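Local coordinates for protein Protease/Reverse transcriptase/ribonuclease H (Eastern chimpanzee simian foamy virus, PDB 7KSF) that probably processes viral polyproteins as an aspartic protease and, as a reverse transcriptase with an RNase H domain, copies the viral RNA genome into DNA, at residues A[240-252]-A[339-352]. The protein carries 1 engineered substitution. Sequence-based numbering, arbitrary orientation.
Sequences RQKYKTTLDLANG and VVSLKKSEIGQKTV
Lys244 faces both Gly348 and Gln349 across an antiparallel ladder, and this mismatch is a G1 beta bulge. Lys244 N donates to Gln349 O (2.8 Å), and Gln349 N returns a bond to Lys244 O (3.0 Å). Gly348 takes a positive phi (63°), a conformation that favours glycine. Its amide is held by a side chain: Gly348 N donates to Thr245 OG1 at 2.8 Å. With chi1 at -63°, Thr245 sets OG1 beside its own backbone N, where it meets Gly348, and turns CG2 onto Ile347. Threonine suits the place because one branch is a hydroxyl and the other a methyl; OG1 also bonds to His322 of helix 319-336.

The Lys244 chain, bent at chi2 (139°), brings NZ to Lys350 O at 2.8 Å, close to the line of the carbonyl bond. Gly363 O is a second acceptor and Lys361 O a weak third, a set that a long cationic chain can reach. Past the bulge, Thr246 and Glu346 exchange two backbone bonds, and Thr246 CG2 lies alongside the Glu346 methylenes. The Glu346 carboxylate takes a bond from Glu353 N, while Gln349 NE2 donates to Thr351 O (3.1 Å).

Leu247 brings CD2 to Val340 CG1 (3.9 Å) and to Ile347, apolar packing continued by Phe330 of helix 319-336. Before the corner at 342-344, the weakly bonded strand 340-341 pairs loosely: Ser341 N donates to Asp248 O (2.8 Å), and just before it Val339 O accepts from Ala250 N (3.1 Å). The other edge of strand 243-249 pairs with strand 311-316, whose Asp311 touches Asp248, where the family's metal-binding polymerase aspartates would be expected. Strand 243-249 between these neighbours, with helix 319-336 packed on the sheet, is consistent with a reverse transcriptase palm.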
loop_
_atom_site.group_PDB
_atom_site.type_symbol
_atom_site.label_atom_id
_atom_site.label_comp_id
_atom_site.label_asym_id
_atom_site.label_seq_id
_atom_site.Cartn_x
_atom_site.Cartn_y
_atom_site.Cartn_z
ATOM N N ARG A 240 -5.241 -18.243 -2.362
ATOM C CA ARG A 240 -3.785 -17.954 -2.487
ATOM C C ARG A 240 -3.083 -19.118 -3.196
ATOM O O ARG A 240 -3.002 -20.210 -2.600
ATOM C CB ARG A 240 -3.171 -17.707 -1.105
ATOM C CG ARG A 240 -2.670 -16.287 -0.893
ATOM C CD ARG A 240 -2.958 -15.771 0.504
ATOM N NE ARG A 240 -3.154 -16.850 1.464
ATOM C CZ ARG A 240 -2.621 -16.880 2.679
ATOM N NH1 ARG A 240 -1.852 -15.885 3.091
ATOM N NH2 ARG A 240 -2.858 -17.904 3.479
ATOM N N GLN A 241 -2.599 -18.890 -4.425
ATOM C CA GLN A 241 -1.895 -19.916 -5.184
ATOM C C GLN A 241 -0.399 -19.621 -5.218
ATOM O O GLN A 241 0.129 -18.956 -4.319
ATOM C CB GLN A 241 -2.454 -20.019 -6.601
ATOM C CG GLN A 241 -3.954 -20.291 -6.667
ATOM C CD GLN A 241 -4.287 -21.771 -6.756
ATOM O OE1 GLN A 241 -4.150 -22.384 -7.813
ATOM N NE2 GLN A 241 -4.726 -22.352 -5.642
ATOM N N LYS A 242 0.295 -20.126 -6.241
ATOM C CA LYS A 242 1.744 -19.969 -6.304
ATOM C C LYS A 242 2.126 -18.508 -6.503
ATOM O O LYS A 242 2.752 -17.890 -5.635
ATOM C CB LYS A 242 2.319 -20.843 -7.420
ATOM C CG LYS A 242 3.838 -20.869 -7.458
ATOM C CD LYS A 242 4.339 -21.839 -8.515
ATOM C CE LYS A 242 5.858 -21.819 -8.645
ATOM N NZ LYS A 242 6.308 -22.631 -9.814
ATOM N N TYR A 243 1.753 -17.933 -7.642
ATOM C CA TYR A 243 2.046 -16.541 -7.944
ATOM C C TYR A 243 0.828 -15.672 -7.661
ATOM O O TYR A 243 -0.317 -16.115 -7.777
ATOM C CB TYR A 243 2.471 -16.370 -9.404
ATOM C CG TYR A 243 3.603 -17.273 -9.827
ATOM C CD1 TYR A 243 3.351 -18.462 -10.496
ATOM C CD2 TYR A 243 4.924 -16.940 -9.562
ATOM C CE1 TYR A 243 4.376 -19.292 -10.888
ATOM C CE2 TYR A 243 5.960 -17.768 -9.948
ATOM C CZ TYR A 243 5.681 -18.943 -10.613
ATOM O OH TYR A 243 6.707 -19.771 -11.000
ATOM N N LYS A 244 1.089 -14.425 -7.283
ATOM C CA LYS A 244 0.040 -13.464 -6.977
ATOM C C LYS A 244 0.321 -12.159 -7.710
ATOM O O LYS A 244 1.470 -11.720 -7.790
ATOM C CB LYS A 244 -0.060 -13.219 -5.470
ATOM C CG LYS A 244 -0.441 -14.463 -4.689
ATOM C CD LYS A 244 0.357 -14.575 -3.411
ATOM C CE LYS A 244 0.198 -15.951 -2.793
ATOM N NZ LYS A 244 1.125 -16.139 -1.652
ATOM N N THR A 245 -0.738 -11.550 -8.240
ATOM C CA THR A 245 -0.624 -10.365 -9.080
ATOM C C THR A 245 -1.707 -9.365 -8.711
ATOM O O THR A 245 -2.882 -9.729 -8.611
ATOM C CB THR A 245 -0.749 -10.726 -10.563
ATOM O OG1 THR A 245 0.329 -11.594 -10.937
ATOM C CG2 THR A 245 -0.714 -9.471 -11.425
ATOM N N THR A 246 -1.311 -8.108 -8.521
ATOM C CA THR A 246 -2.240 -7.022 -8.261
ATOM C C THR A 246 -2.018 -5.914 -9.282
ATOM O O THR A 246 -0.875 -5.569 -9.598
ATOM C CB THR A 246 -2.080 -6.476 -6.840
ATOM O OG1 THR A 246 -2.801 -5.244 -6.716
ATOM C CG2 THR A 246 -0.622 -6.231 -6.518
ATOM N N LEU A 247 -3.117 -5.367 -9.801
ATOM C CA LEU A 247 -3.084 -4.325 -10.822
ATOM C C LEU A 247 -3.877 -3.125 -10.330
ATOM O O LEU A 247 -5.083 -3.230 -10.098
ATOM C CB LEU A 247 -3.666 -4.822 -12.144
ATOM C CG LEU A 247 -2.878 -5.907 -12.861
ATOM C CD1 LEU A 247 -3.655 -6.376 -14.071
ATOM C CD2 LEU A 247 -1.519 -5.370 -13.266
ATOM N N ASP A 248 -3.207 -1.988 -10.193
ATOM C CA ASP A 248 -3.857 -0.767 -9.743
ATOM C C ASP A 248 -4.433 -0.030 -10.945
ATOM O O ASP A 248 -3.723 0.225 -11.922
ATOM C CB ASP A 248 -2.867 0.125 -8.993
ATOM C CG ASP A 248 -3.484 1.437 -8.553
ATOM O OD1 ASP A 248 -4.714 1.481 -8.345
ATOM O OD2 ASP A 248 -2.733 2.426 -8.413
ATOM N N LEU A 249 -5.717 0.306 -10.871
ATOM C CA LEU A 249 -6.355 1.065 -11.934
ATOM C C LEU A 249 -6.127 2.561 -11.729
ATOM O O LEU A 249 -5.775 3.020 -10.641
ATOM C CB LEU A 249 -7.852 0.750 -11.995
ATOM C CG LEU A 249 -8.189 -0.726 -12.248
ATOM C CD1 LEU A 249 -9.693 -0.945 -12.328
ATOM C CD2 LEU A 249 -7.505 -1.234 -13.505
ATOM N N ALA A 250 -6.326 3.323 -12.803
ATOM C CA ALA A 250 -6.028 4.755 -12.799
ATOM C C ALA A 250 -7.307 5.550 -12.532
ATOM O O ALA A 250 -7.851 6.232 -13.402
ATOM C CB ALA A 250 -5.381 5.164 -14.117
ATOM N N ASN A 251 -7.773 5.458 -11.286
ATOM C CA ASN A 251 -9.029 6.073 -10.853
ATOM C C ASN A 251 -10.262 5.729 -11.698
ATOM O O ASN A 251 -10.869 6.577 -12.352
ATOM C CB ASN A 251 -8.876 7.594 -10.737
ATOM C CG ASN A 251 -8.223 8.019 -9.432
ATOM O OD1 ASN A 251 -7.522 7.236 -8.790
ATOM N ND2 ASN A 251 -8.459 9.263 -9.031
ATOM N N GLY A 252 -10.613 4.443 -11.654
ATOM C CA GLY A 252 -11.552 3.883 -12.613
ATOM C C GLY A 252 -12.882 4.608 -12.647
ATOM O O GLY A 252 -13.525 4.695 -13.696
ATOM N N VAL A 339 -7.616 1.585 -17.721
ATOM C CA VAL A 339 -6.217 1.982 -17.782
ATOM C C VAL A 339 -5.531 1.487 -16.518
ATOM O O VAL A 339 -6.011 1.742 -15.407
ATOM C CB VAL A 339 -6.068 3.508 -17.918
ATOM C CG1 VAL A 339 -4.622 3.905 -17.786
ATOM C CG2 VAL A 339 -6.630 3.978 -19.248
ATOM N N VAL A 340 -4.419 0.768 -16.691
ATOM C CA VAL A 340 -3.668 0.173 -15.590
ATOM C C VAL A 340 -2.451 1.036 -15.295
ATOM O O VAL A 340 -1.745 1.475 -16.213
ATOM C CB VAL A 340 -3.243 -1.271 -15.925
ATOM C CG1 VAL A 340 -2.490 -1.897 -14.762
ATOM C CG2 VAL A 340 -4.452 -2.110 -16.296
ATOM N N SER A 341 -2.200 1.280 -14.012
ATOM C CA SER A 341 -1.028 2.024 -13.563
ATOM C C SER A 341 0.031 1.031 -13.106
ATOM O O SER A 341 -0.160 0.320 -12.116
ATOM C CB SER A 341 -1.395 2.986 -12.434
ATOM O OG SER A 341 -0.233 3.553 -11.850
ATOM N N LEU A 342 1.144 0.973 -13.831
ATOM C CA LEU A 342 2.253 0.109 -13.443
ATOM C C LEU A 342 3.126 0.725 -12.362
ATOM O O LEU A 342 4.145 0.129 -11.993
ATOM C CB LEU A 342 3.100 -0.234 -14.669
ATOM C CG LEU A 342 2.313 -0.947 -15.770
ATOM C CD1 LEU A 342 3.175 -1.157 -16.998
ATOM C CD2 LEU A 342 1.768 -2.271 -15.262
ATOM N N LYS A 343 2.752 1.898 -11.847
ATOM C CA LYS A 343 3.505 2.513 -10.761
ATOM C C LYS A 343 3.378 1.695 -9.482
ATOM O O LYS A 343 4.368 1.463 -8.777
ATOM C CB LYS A 343 3.016 3.942 -10.535
ATOM C CG LYS A 343 3.672 4.649 -9.364
ATOM C CD LYS A 343 3.113 6.052 -9.194
ATOM C CE LYS A 343 3.860 6.821 -8.119
ATOM N NZ LYS A 343 5.314 6.924 -8.427
ATOM N N LYS A 344 2.164 1.245 -9.169
ATOM C CA LYS A 344 1.904 0.481 -7.957
ATOM C C LYS A 344 1.444 -0.942 -8.246
ATOM O O LYS A 344 1.084 -1.667 -7.311
ATOM C CB LYS A 344 0.869 1.205 -7.091
ATOM C CG LYS A 344 1.263 2.627 -6.707
ATOM C CD LYS A 344 2.532 2.646 -5.864
ATOM C CE LYS A 344 2.885 4.058 -5.419
ATOM N NZ LYS A 344 4.075 4.083 -4.519
ATOM N N SER A 345 1.444 -1.361 -9.508
ATOM C CA SER A 345 1.041 -2.720 -9.837
ATOM C C SER A 345 2.152 -3.705 -9.484
ATOM O O SER A 345 3.340 -3.391 -9.571
ATOM C CB SER A 345 0.692 -2.829 -11.319
ATOM O OG SER A 345 -0.318 -1.899 -11.670
ATOM N N GLU A 346 1.747 -4.901 -9.067
ATOM C CA GLU A 346 2.672 -5.976 -8.751
ATOM C C GLU A 346 2.228 -7.217 -9.505
ATOM O O GLU A 346 1.076 -7.643 -9.382
ATOM C CB GLU A 346 2.720 -6.258 -7.247
ATOM C CG GLU A 346 2.877 -5.010 -6.402
ATOM C CD GLU A 346 2.774 -5.295 -4.919
ATOM O OE1 GLU A 346 2.969 -6.463 -4.518
ATOM O OE2 GLU A 346 2.494 -4.349 -4.155
ATOM N N ILE A 347 3.141 -7.794 -10.286
ATOM C CA ILE A 347 2.817 -8.885 -11.194
ATOM C C ILE A 347 3.732 -10.066 -10.907
ATOM O O ILE A 347 4.959 -9.921 -10.903
ATOM C CB ILE A 347 2.950 -8.452 -12.666
ATOM C CG1 ILE A 347 2.092 -7.214 -12.939
ATOM C CG2 ILE A 347 2.551 -9.590 -13.589
ATOM C CD1 ILE A 347 2.183 -6.710 -14.359
ATOM N N GLY A 348 3.131 -11.233 -10.675
ATOM C CA GLY A 348 3.866 -12.479 -10.595
ATOM C C GLY A 348 4.863 -12.564 -9.460
ATOM O O GLY A 348 6.027 -12.916 -9.672
ATOM N N GLN A 349 4.417 -12.251 -8.249
ATOM C CA GLN A 349 5.255 -12.307 -7.062
ATOM C C GLN A 349 4.717 -13.348 -6.090
ATOM O O GLN A 349 3.520 -13.654 -6.083
ATOM C CB GLN A 349 5.333 -10.939 -6.379
ATOM C CG GLN A 349 5.937 -9.848 -7.244
ATOM C CD GLN A 349 5.929 -8.497 -6.560
ATOM O OE1 GLN A 349 6.633 -7.574 -6.970
ATOM N NE2 GLN A 349 5.126 -8.372 -5.512
ATOM N N LYS A 350 5.617 -13.896 -5.272
ATOM C CA LYS A 350 5.198 -14.865 -4.264
ATOM C C LYS A 350 4.279 -14.229 -3.230
ATOM O O LYS A 350 3.427 -14.913 -2.655
ATOM C CB LYS A 350 6.415 -15.481 -3.578
ATOM C CG LYS A 350 7.266 -16.361 -4.476
ATOM C CD LYS A 350 8.356 -17.063 -3.675
ATOM C CE LYS A 350 7.758 -17.893 -2.545
ATOM N NZ LYS A 350 8.800 -18.608 -1.757
ATOM N N THR A 351 4.438 -12.930 -2.984
ATOM C CA THR A 351 3.594 -12.206 -2.049
ATOM C C THR A 351 3.296 -10.823 -2.607
ATOM O O THR A 351 4.135 -10.208 -3.269
ATOM C CB THR A 351 4.250 -12.089 -0.662
ATOM O OG1 THR A 351 3.476 -11.209 0.168
ATOM C CG2 THR A 351 5.669 -11.556 -0.779
ATOM N N VAL A 352 2.083 -10.346 -2.347
ATOM C CA VAL A 352 1.651 -9.010 -2.739
ATOM C C VAL A 352 1.641 -8.135 -1.495
ATOM O O VAL A 352 1.233 -8.578 -0.416
ATOM C CB VAL A 352 0.267 -9.032 -3.418
ATOM C CG1 VAL A 352 0.370 -9.631 -4.806
ATOM C CG2 VAL A 352 -0.732 -9.813 -2.577
#